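Nucleoporin nup120 (Schizosaccharomyces pombe, PDB 4GQ2) serves as a structural component of the nuclear pore complex, in which nucleoporins can also act as docking or interaction partners for transiently associated nuclear transport factors. Local coordinates at residues N248-L253 / L262-N267; A177-S182 / M241-T246; D212-F217 / V270-L275. All blocks are in the same frame, centred on the assembly; numbering follows the deposited sequence.

Interaction 1. Residues N248-L253 / L262-N267; sequences NVLVML and LDLSTN
Leu262 holds CG beside its carbonyl carbon (chi1 -168°), and this lays the side chain along Leu250, both pointing the same way: Leu262 CB is 3.8 Å from Leu250 CB, and the CD2 methyls of Leu250 and Leu262 are 3.9 Å apart. Met252 bends at chi3 (-63°), and the bend carries its CE to 3.7 Å from Leu262 CB, so the leucine has a branched neighbour and a thioether methyl against it. The backbones of Leu250 and Leu262 form an antiparallel hydrogen-bonded pair, with Leu250 N to Leu262 O at 2.8 Å and Leu262 N to Leu250 O at 2.6 Å. Val249 and Asp263 follow as a non-hydrogen-bonded pair. These are the two middle strands of a four-stranded antiparallel sheet, one blade of the beta-propeller. Past the strand end, Leu264 N still bonds to Asn248 O, 2.8 Å away. The side chains of Asn248 and Leu264 cross at about a right angle, Asn248 OD1 lying 3.6 Å from Leu264 CB. Beyond Leu264 the chain curls back, and Thr266 OG1 donates to Asp263 OD2 (2.9 Å) from above the carboxylate plane.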
loop_
_atom_site.group_PDB
_atom_site.type_symbol
_atom_site.label_atom_id
_atom_site.label_comp_id
_atom_site.label_asym_id
_atom_site.label_seq_id
_atom_site.Cartn_x
_atom_site.Cartn_y
_atom_site.Cartn_z
ATOM N N ASN A 248 -32.096 -30.888 -24.716
ATOM C CA ASN A 248 -31.571 -30.272 -25.931
ATOM C C ASN A 248 -32.570 -29.215 -26.427
ATOM O O ASN A 248 -33.217 -29.373 -27.464
ATOM C CB ASN A 248 -31.279 -31.339 -26.995
ATOM C CG ASN A 248 -30.221 -30.899 -27.995
ATOM O OD1 ASN A 248 -29.521 -29.904 -27.792
ATOM N ND2 ASN A 248 -30.098 -31.650 -29.086
ATOM N N VAL A 249 -32.674 -28.132 -25.661
ATOM C CA VAL A 249 -33.793 -27.197 -25.753
ATOM C C VAL A 249 -33.354 -25.732 -25.767
ATOM O O VAL A 249 -32.426 -25.339 -25.057
ATOM C CB VAL A 249 -34.785 -27.444 -24.589
ATOM C CG1 VAL A 249 -35.528 -26.176 -24.190
ATOM C CG2 VAL A 249 -35.750 -28.566 -24.945
ATOM N N LEU A 250 -34.039 -24.942 -26.588
ATOM C CA LEU A 250 -33.850 -23.501 -26.651
ATOM C C LEU A 250 -35.133 -22.834 -26.169
ATOM O O LEU A 250 -36.224 -23.215 -26.590
ATOM C CB LEU A 250 -33.543 -23.083 -28.089
ATOM C CG LEU A 250 -32.648 -21.871 -28.351
ATOM C CD1 LEU A 250 -31.202 -22.173 -27.976
ATOM C CD2 LEU A 250 -32.739 -21.454 -29.810
ATOM N N VAL A 251 -35.009 -21.872 -25.258
ATOM C CA VAL A 251 -36.161 -21.086 -24.808
ATOM C C VAL A 251 -36.039 -19.671 -25.350
ATOM O O VAL A 251 -35.035 -18.992 -25.121
ATOM C CB VAL A 251 -36.313 -21.065 -23.270
ATOM C CG1 VAL A 251 -37.467 -20.160 -22.855
ATOM C CG2 VAL A 251 -36.540 -22.471 -22.738
ATOM N N MET A 252 -37.065 -19.241 -26.078
ATOM C CA MET A 252 -37.049 -17.950 -26.753
ATOM C C MET A 252 -38.270 -17.115 -26.399
ATOM O O MET A 252 -39.353 -17.650 -26.143
ATOM C CB MET A 252 -36.977 -18.141 -28.269
ATOM C CG MET A 252 -35.977 -19.197 -28.721
ATOM S SD MET A 252 -36.215 -19.742 -30.424
ATOM C CE MET A 252 -37.838 -20.496 -30.354
ATOM N N LEU A 253 -38.072 -15.800 -26.376
ATOM C CA LEU A 253 -39.153 -14.839 -26.259
ATOM C C LEU A 253 -39.200 -13.984 -27.520
ATOM O O LEU A 253 -38.160 -13.513 -27.999
ATOM C CB LEU A 253 -38.973 -13.966 -25.016
ATOM C CG LEU A 253 -40.050 -12.920 -24.720
ATOM C CD1 LEU A 253 -41.449 -13.524 -24.689
ATOM C CD2 LEU A 253 -39.750 -12.231 -23.403
ATOM N N LEU A 262 -37.978 -24.360 -28.192
ATOM C CA LEU A 262 -37.491 -24.963 -29.429
ATOM C C LEU A 262 -36.715 -26.240 -29.135
ATOM O O LEU A 262 -35.763 -26.230 -28.351
ATOM C CB LEU A 262 -36.602 -23.983 -30.192
ATOM C CG LEU A 262 -36.264 -24.366 -31.635
ATOM C CD1 LEU A 262 -37.337 -23.860 -32.589
ATOM C CD2 LEU A 262 -34.900 -23.819 -32.026
ATOM N N ASP A 263 -37.125 -27.339 -29.761
ATOM C CA ASP A 263 -36.435 -28.608 -29.574
ATOM C C ASP A 263 -35.293 -28.714 -30.574
ATOM O O ASP A 263 -35.522 -28.852 -31.775
ATOM C CB ASP A 263 -37.397 -29.787 -29.717
ATOM C CG ASP A 263 -36.748 -31.119 -29.395
ATOM O OD1 ASP A 263 -35.875 -31.176 -28.503
ATOM O OD2 ASP A 263 -37.115 -32.121 -30.038
ATOM N N LEU A 264 -34.068 -28.645 -30.058
ATOM C CA LEU A 264 -32.860 -28.632 -30.883
ATOM C C LEU A 264 -32.524 -29.986 -31.512
ATOM O O LEU A 264 -31.768 -30.049 -32.484
ATOM C CB LEU A 264 -31.670 -28.131 -30.065
ATOM C CG LEU A 264 -31.711 -26.676 -29.603
ATOM C CD1 LEU A 264 -30.893 -26.516 -28.332
ATOM C CD2 LEU A 264 -31.221 -25.737 -30.697
ATOM N N SER A 265 -33.071 -31.066 -30.957
ATOM C CA SER A 265 -32.887 -32.392 -31.546
ATOM C C SER A 265 -33.591 -32.478 -32.898
ATOM O O SER A 265 -33.093 -33.125 -33.820
ATOM C CB SER A 265 -33.386 -33.495 -30.606
ATOM O OG SER A 265 -34.763 -33.342 -30.322
ATOM N N THR A 266 -34.730 -31.794 -33.012
ATOM C CA THR A 266 -35.560 -31.839 -34.219
ATOM C C THR A 266 -35.747 -30.477 -34.910
ATOM O O THR A 266 -36.338 -30.407 -35.992
ATOM C CB THR A 266 -36.943 -32.459 -33.920
ATOM O OG1 THR A 266 -37.580 -31.731 -32.862
ATOM C CG2 THR A 266 -36.805 -33.922 -33.508
ATOM N N ASN A 267 -35.238 -29.410 -34.284
ATOM C CA ASN A 267 -35.375 -28.017 -34.772
ATOM C C ASN A 267 -36.812 -27.507 -34.923
ATOM O O ASN A 267 -37.068 -26.553 -35.668
ATOM C CB ASN A 267 -34.584 -27.788 -36.068
ATOM C CG ASN A 267 -33.086 -27.722 -35.836
ATOM O OD1 ASN A 267 -32.608 -27.842 -34.703
ATOM N ND2 ASN A 267 -32.332 -27.527 -36.916
#

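Interaction 2. Residues A177-S182 / M241-T246; sequences AAISTS and MIFLST
Ala177 points its CB toward Phe243, 4.5 Å from Phe243 CB, where two successive blades of the beta-propeller meet; strand 173-178 begins one four-stranded sheet and strand 238-244 the next. Met241, its chain extended beyond CG, brings CE to 4.1 Å from Ala177 N. At Ala178 it is the backbone that meets the neighbouring blade: Ala178 O lies 3.5 Å from Phe243 CD2, approaching the ring obliquely. Ile179 carries most of the remaining contact. Its CA sits over the centre of the Phe243 ring, 4.2 Å from the centroid and only 5° off the normal, a CH-pi contact. Phe243 has CG anti to the backbone N (chi1 165°), which carries the ring toward 177-179 and under Ile179 CA. The Ile179 side chain crosses the ring obliquely, and Ile179 CD1 comes within 3.6 Å of Phe243 CD1, while Ile179 O approaches Phe243 CZ at 3.4 Å. Leu264 packs on both Ile179 and Phe243, tying this junction to the hairpin of strands 249-254 and 258-263. From Ser180 on, the chain leaves Phe243 and turns back: Ser182 N donates to Ser180 OG at 3.2 Å, an ST turn with a nearly straight bond (164°).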
loop_
_atom_site.group_PDB
_atom_site.type_symbol
_atom_site.label_atom_id
_atom_site.label_comp_id
_atom_site.label_asym_id
_atom_site.label_seq_id
_atom_site.Cartn_x
_atom_site.Cartn_y
_atom_site.Cartn_z
ATOM N N ALA A 177 -26.563 -17.889 -28.929
ATOM C CA ALA A 177 -26.550 -18.872 -27.852
ATOM C C ALA A 177 -25.787 -20.104 -28.315
ATOM O O ALA A 177 -26.267 -20.863 -29.163
ATOM C CB ALA A 177 -27.966 -19.236 -27.410
ATOM N N ALA A 178 -24.584 -20.272 -27.776
ATOM C CA ALA A 178 -23.775 -21.462 -28.002
ATOM C C ALA A 178 -24.568 -22.706 -27.614
ATOM O O ALA A 178 -25.170 -22.762 -26.541
ATOM C CB ALA A 178 -22.490 -21.381 -27.190
ATOM N N ILE A 179 -24.583 -23.694 -28.500
ATOM C CA ILE A 179 -25.277 -24.954 -28.231
ATOM C C ILE A 179 -24.263 -25.989 -27.756
ATOM O O ILE A 179 -24.569 -26.840 -26.919
ATOM C CB ILE A 179 -26.034 -25.456 -29.487
ATOM C CG1 ILE A 179 -27.146 -24.474 -29.889
ATOM C CG2 ILE A 179 -26.579 -26.868 -29.294
ATOM C CD1 ILE A 179 -28.039 -24.013 -28.752
ATOM N N SER A 180 -23.048 -25.879 -28.292
ATOM C CA SER A 180 -21.968 -26.820 -28.048
ATOM C C SER A 180 -20.663 -26.235 -28.578
ATOM O O SER A 180 -20.617 -25.081 -29.018
ATOM C CB SER A 180 -22.254 -28.144 -28.763
ATOM O OG SER A 180 -22.192 -27.976 -30.171
ATOM N N THR A 181 -19.612 -27.049 -28.558
ATOM C CA THR A 181 -18.308 -26.651 -29.081
ATOM C C THR A 181 -18.265 -26.604 -30.604
ATOM O O THR A 181 -17.246 -26.237 -31.183
ATOM C CB THR A 181 -17.172 -27.561 -28.565
ATOM O OG1 THR A 181 -17.629 -28.919 -28.490
ATOM C CG2 THR A 181 -16.716 -27.103 -27.190
ATOM N N SER A 182 -19.366 -26.962 -31.255
ATOM C CA SER A 182 -19.414 -26.936 -32.713
ATOM C C SER A 182 -20.713 -26.340 -33.251
ATOM O O SER A 182 -20.831 -26.081 -34.452
ATOM C CB SER A 182 -19.193 -28.340 -33.280
ATOM O OG SER A 182 -20.251 -29.209 -32.910
ATOM N N MET A 241 -33.190 -15.139 -25.884
ATOM C CA MET A 241 -33.125 -16.604 -25.962
ATOM C C MET A 241 -32.039 -17.219 -25.081
ATOM O O MET A 241 -30.955 -16.649 -24.927
ATOM C CB MET A 241 -32.985 -17.093 -27.413
ATOM C CG MET A 241 -31.792 -16.546 -28.184
ATOM S SD MET A 241 -31.506 -17.479 -29.704
ATOM C CE MET A 241 -30.160 -16.556 -30.438
ATOM N N ILE A 242 -32.352 -18.382 -24.509
ATOM C CA ILE A 242 -31.422 -19.123 -23.651
ATOM C C ILE A 242 -31.411 -20.621 -23.961
ATOM O O ILE A 242 -32.442 -21.217 -24.274
ATOM C CB ILE A 242 -31.699 -18.910 -22.141
ATOM C CG1 ILE A 242 -33.186 -19.105 -21.819
ATOM C CG2 ILE A 242 -31.220 -17.535 -21.690
ATOM C CD1 ILE A 242 -33.477 -19.362 -20.354
ATOM N N PHE A 243 -30.226 -21.212 -23.868
ATOM C CA PHE A 243 -30.025 -22.630 -24.104
ATOM C C PHE A 243 -30.025 -23.386 -22.779
ATOM O O PHE A 243 -29.406 -22.948 -21.813
ATOM C CB PHE A 243 -28.699 -22.839 -24.846
ATOM C CG PHE A 243 -28.210 -24.263 -24.845
ATOM C CD1 PHE A 243 -28.918 -25.265 -25.509
ATOM C CD2 PHE A 243 -27.025 -24.601 -24.193
ATOM C CE1 PHE A 243 -28.452 -26.574 -25.520
ATOM C CE2 PHE A 243 -26.558 -25.910 -24.196
ATOM C CZ PHE A 243 -27.271 -26.898 -24.862
ATOM N N LEU A 244 -30.729 -24.518 -22.746
ATOM C CA LEU A 244 -30.817 -25.351 -21.547
ATOM C C LEU A 244 -30.293 -26.757 -21.822
ATOM O O LEU A 244 -30.173 -27.165 -22.973
ATOM C CB LEU A 244 -32.262 -25.436 -21.047
ATOM C CG LEU A 244 -33.132 -24.177 -20.962
ATOM C CD1 LEU A 244 -34.540 -24.558 -20.535
ATOM C CD2 LEU A 244 -32.554 -23.138 -20.011
ATOM N N SER A 245 -29.969 -27.481 -20.753
ATOM C CA SER A 245 -29.580 -28.897 -20.817
ATOM C C SER A 245 -29.760 -29.550 -19.429
ATOM O O SER A 245 -29.790 -28.842 -18.428
ATOM C CB SER A 245 -28.156 -29.071 -21.377
ATOM O OG SER A 245 -27.407 -27.868 -21.311
ATOM N N THR A 246 -29.888 -30.877 -19.342
ATOM C CA THR A 246 -29.733 -31.802 -20.467
ATOM C C THR A 246 -31.046 -32.019 -21.230
ATOM O O THR A 246 -31.362 -33.136 -21.658
ATOM C CB THR A 246 -29.107 -33.153 -20.025
ATOM O OG1 THR A 246 -28.302 -32.963 -18.854
ATOM C CG2 THR A 246 -28.238 -33.751 -21.140
#

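Interaction 3. Residues D212-F217 / V270-L275; sequences DSSYLF and VETIEL
The Phe217 and Glu274 side chains lie side by side, ring and carboxylate planes 75° apart, with Glu274 OE1 coming obliquely to within 3.2 Å of Phe217 CE1. Lower down the glutamate, CB packs 3.7 Å from Phe217 CD1. Lys258, from the adjacent strand, serves both flat groups: it makes a cation-pi contact with the ring and a salt bridge with Glu274 OE2, which probably eases the carboxylate's nearness to the aromatic. Thr272 packs under the loop. Its chi1 of -39° sets OG1 beside the backbone N, bringing OG1 to 3.1 Å from Ser214 CB, and Thr272 CB lies 3.7 Å from Phe217 CB. Thr272 O takes a CA-H...O contact from Phe217 CA (3.5 Å) and also accepts from Ser218 OG. A glycine at Thr272 would probably open a gap under the loop, costing Ser214 CB its contact with OG1 and Phe217 CB its contact with the threonine CB. Ser213 and Ser214 are each the centre of an inverse gamma turn, which folds the chain tightly through 212-215. This is an inter-blade connection of a beta-propeller: the loop after one blade's last strand runs along the last strand, 268-274, an edge strand of the next blade.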
loop_
_atom_site.group_PDB
_atom_site.type_symbol
_atom_site.label_atom_id
_atom_site.label_comp_id
_atom_site.label_asym_id
_atom_site.label_seq_id
_atom_site.Cartn_x
_atom_site.Cartn_y
_atom_site.Cartn_z
ATOM N N ASP A 212 -39.337 -21.522 -36.827
ATOM C CA ASP A 212 -40.157 -21.091 -35.685
ATOM C C ASP A 212 -41.561 -21.703 -35.740
ATOM O O ASP A 212 -42.567 -20.992 -35.652
ATOM C CB ASP A 212 -40.236 -19.555 -35.601
ATOM C CG ASP A 212 -38.983 -18.925 -35.005
ATOM O OD1 ASP A 212 -38.099 -19.662 -34.521
ATOM O OD2 ASP A 212 -38.889 -17.679 -35.012
ATOM N N SER A 213 -41.609 -23.028 -35.879
ATOM C CA SER A 213 -42.851 -23.755 -36.161
ATOM C C SER A 213 -43.786 -23.904 -34.952
ATOM O O SER A 213 -44.065 -25.018 -34.492
ATOM C CB SER A 213 -42.535 -25.123 -36.783
ATOM O OG SER A 213 -41.687 -25.886 -35.941
ATOM N N SER A 214 -44.269 -22.768 -34.454
ATOM C CA SER A 214 -45.233 -22.735 -33.358
ATOM C C SER A 214 -46.656 -22.907 -33.900
ATOM O O SER A 214 -47.383 -21.927 -34.096
ATOM C CB SER A 214 -45.093 -21.432 -32.564
ATOM O OG SER A 214 -45.199 -20.299 -33.409
ATOM N N TYR A 215 -47.028 -24.162 -34.153
ATOM C CA TYR A 215 -48.335 -24.529 -34.716
ATOM C C TYR A 215 -49.506 -23.947 -33.923
ATOM O O TYR A 215 -50.374 -23.274 -34.481
ATOM C CB TYR A 215 -48.459 -26.058 -34.802
ATOM C CG TYR A 215 -48.117 -26.662 -36.154
ATOM C CD1 TYR A 215 -47.032 -26.200 -36.905
ATOM C CD2 TYR A 215 -48.869 -27.721 -36.667
ATOM C CE1 TYR A 215 -46.724 -26.761 -38.137
ATOM C CE2 TYR A 215 -48.567 -28.288 -37.897
ATOM C CZ TYR A 215 -47.495 -27.805 -38.627
ATOM O OH TYR A 215 -47.195 -28.368 -39.847
ATOM N N LEU A 216 -49.510 -24.213 -32.619
ATOM C CA LEU A 216 -50.516 -23.693 -31.700
ATOM C C LEU A 216 -49.844 -23.022 -30.509
ATOM O O LEU A 216 -48.703 -23.345 -30.168
ATOM C CB LEU A 216 -51.410 -24.829 -31.188
ATOM C CG LEU A 216 -52.296 -25.625 -32.151
ATOM C CD1 LEU A 216 -52.843 -26.853 -31.439
ATOM C CD2 LEU A 216 -53.432 -24.775 -32.704
ATOM N N PHE A 217 -50.550 -22.085 -29.881
ATOM C CA PHE A 217 -50.110 -21.546 -28.597
ATOM C C PHE A 217 -51.166 -21.656 -27.507
ATOM O O PHE A 217 -52.355 -21.436 -27.751
ATOM C CB PHE A 217 -49.540 -20.118 -28.709
ATOM C CG PHE A 217 -50.483 -19.098 -29.296
ATOM C CD1 PHE A 217 -51.372 -18.397 -28.484
ATOM C CD2 PHE A 217 -50.435 -18.790 -30.655
ATOM C CE1 PHE A 217 -52.218 -17.435 -29.019
ATOM C CE2 PHE A 217 -51.276 -17.825 -31.195
ATOM C CZ PHE A 217 -52.170 -17.149 -30.376
ATOM N N VAL A 270 -41.926 -26.920 -29.957
ATOM C CA VAL A 270 -42.725 -27.941 -29.284
ATOM C C VAL A 270 -43.836 -27.307 -28.461
ATOM O O VAL A 270 -44.899 -27.905 -28.276
ATOM C CB VAL A 270 -41.874 -28.822 -28.338
ATOM C CG1 VAL A 270 -42.521 -30.191 -28.161
ATOM C CG2 VAL A 270 -40.459 -28.979 -28.868
ATOM N N GLU A 271 -43.581 -26.100 -27.966
ATOM C CA GLU A 271 -44.516 -25.433 -27.070
ATOM C C GLU A 271 -44.411 -23.921 -27.195
ATOM O O GLU A 271 -43.325 -23.374 -27.371
ATOM C CB GLU A 271 -44.270 -25.879 -25.626
ATOM C CG GLU A 271 -45.541 -26.215 -24.856
ATOM C CD GLU A 271 -45.992 -25.108 -23.927
ATOM O OE1 GLU A 271 -45.701 -23.927 -24.210
ATOM O OE2 GLU A 271 -46.642 -25.427 -22.909
ATOM N N THR A 272 -45.558 -23.259 -27.116
ATOM C CA THR A 272 -45.642 -21.812 -27.242
ATOM C C THR A 272 -46.702 -21.317 -26.273
ATOM O O THR A 272 -47.737 -21.960 -26.106
ATOM C CB THR A 272 -46.043 -21.401 -28.669
ATOM O OG1 THR A 272 -45.381 -22.248 -29.618
ATOM C CG2 THR A 272 -45.678 -19.957 -28.942
ATOM N N ILE A 273 -46.434 -20.186 -25.626
ATOM C CA ILE A 273 -47.415 -19.545 -24.754
ATOM C C ILE A 273 -47.468 -18.056 -25.060
ATOM O O ILE A 273 -46.438 -17.383 -25.057
ATOM C CB ILE A 273 -47.078 -19.726 -23.260
ATOM C CG1 ILE A 273 -46.921 -21.206 -22.911
ATOM C CG2 ILE A 273 -48.145 -19.075 -22.384
ATOM C CD1 ILE A 273 -46.207 -21.446 -21.601
ATOM N N GLU A 274 -48.666 -17.548 -25.327
ATOM C CA GLU A 274 -48.862 -16.109 -25.440
ATOM C C GLU A 274 -48.926 -15.502 -24.044
ATOM O O GLU A 274 -49.683 -15.961 -23.188
ATOM C CB GLU A 274 -50.123 -15.771 -26.246
ATOM C CG GLU A 274 -50.399 -14.276 -26.367
ATOM C CD GLU A 274 -51.265 -13.920 -27.560
ATOM O OE1 GLU A 274 -52.357 -14.509 -27.715
ATOM O OE2 GLU A 274 -50.854 -13.034 -28.341
ATOM N N LEU A 275 -48.109 -14.478 -23.825
ATOM C CA LEU A 275 -48.098 -13.740 -22.568
ATOM C C LEU A 275 -48.932 -12.471 -22.707
ATOM O O LEU A 275 -49.394 -12.142 -23.805
ATOM C CB LEU A 275 -46.663 -13.388 -22.166
ATOM C CG LEU A 275 -45.586 -14.477 -22.249
ATOM C CD1 LEU A 275 -44.201 -13.853 -22.179
ATOM C CD2 LEU A 275 -45.763 -15.541 -21.171
#

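Overall arrangement
All three contacts gather on the four-stranded blade built from strands 238-244, 249-254, 258-263 and 268-274. Interaction 1 is its middle hairpin; interaction 2 joins its first strand to the preceding blade, and interaction 3 joins its last strand to the incoming loop. The centres of interactions 1 and 2 are about 9 Å apart, and probable hydrogen bonds join them, Val251 O to Ile242 N (2.8 Å) and Val249 O to Leu244 N (3.0 Å). Interaction 3 lies about 12 Å from interaction 1, centre to centre, and encloses it along the chain; Asp263 CB packs 3.3 Å from Val270 CG2. Interactions 2 and 3 do not touch, their nearest atoms being about 8 Å apart.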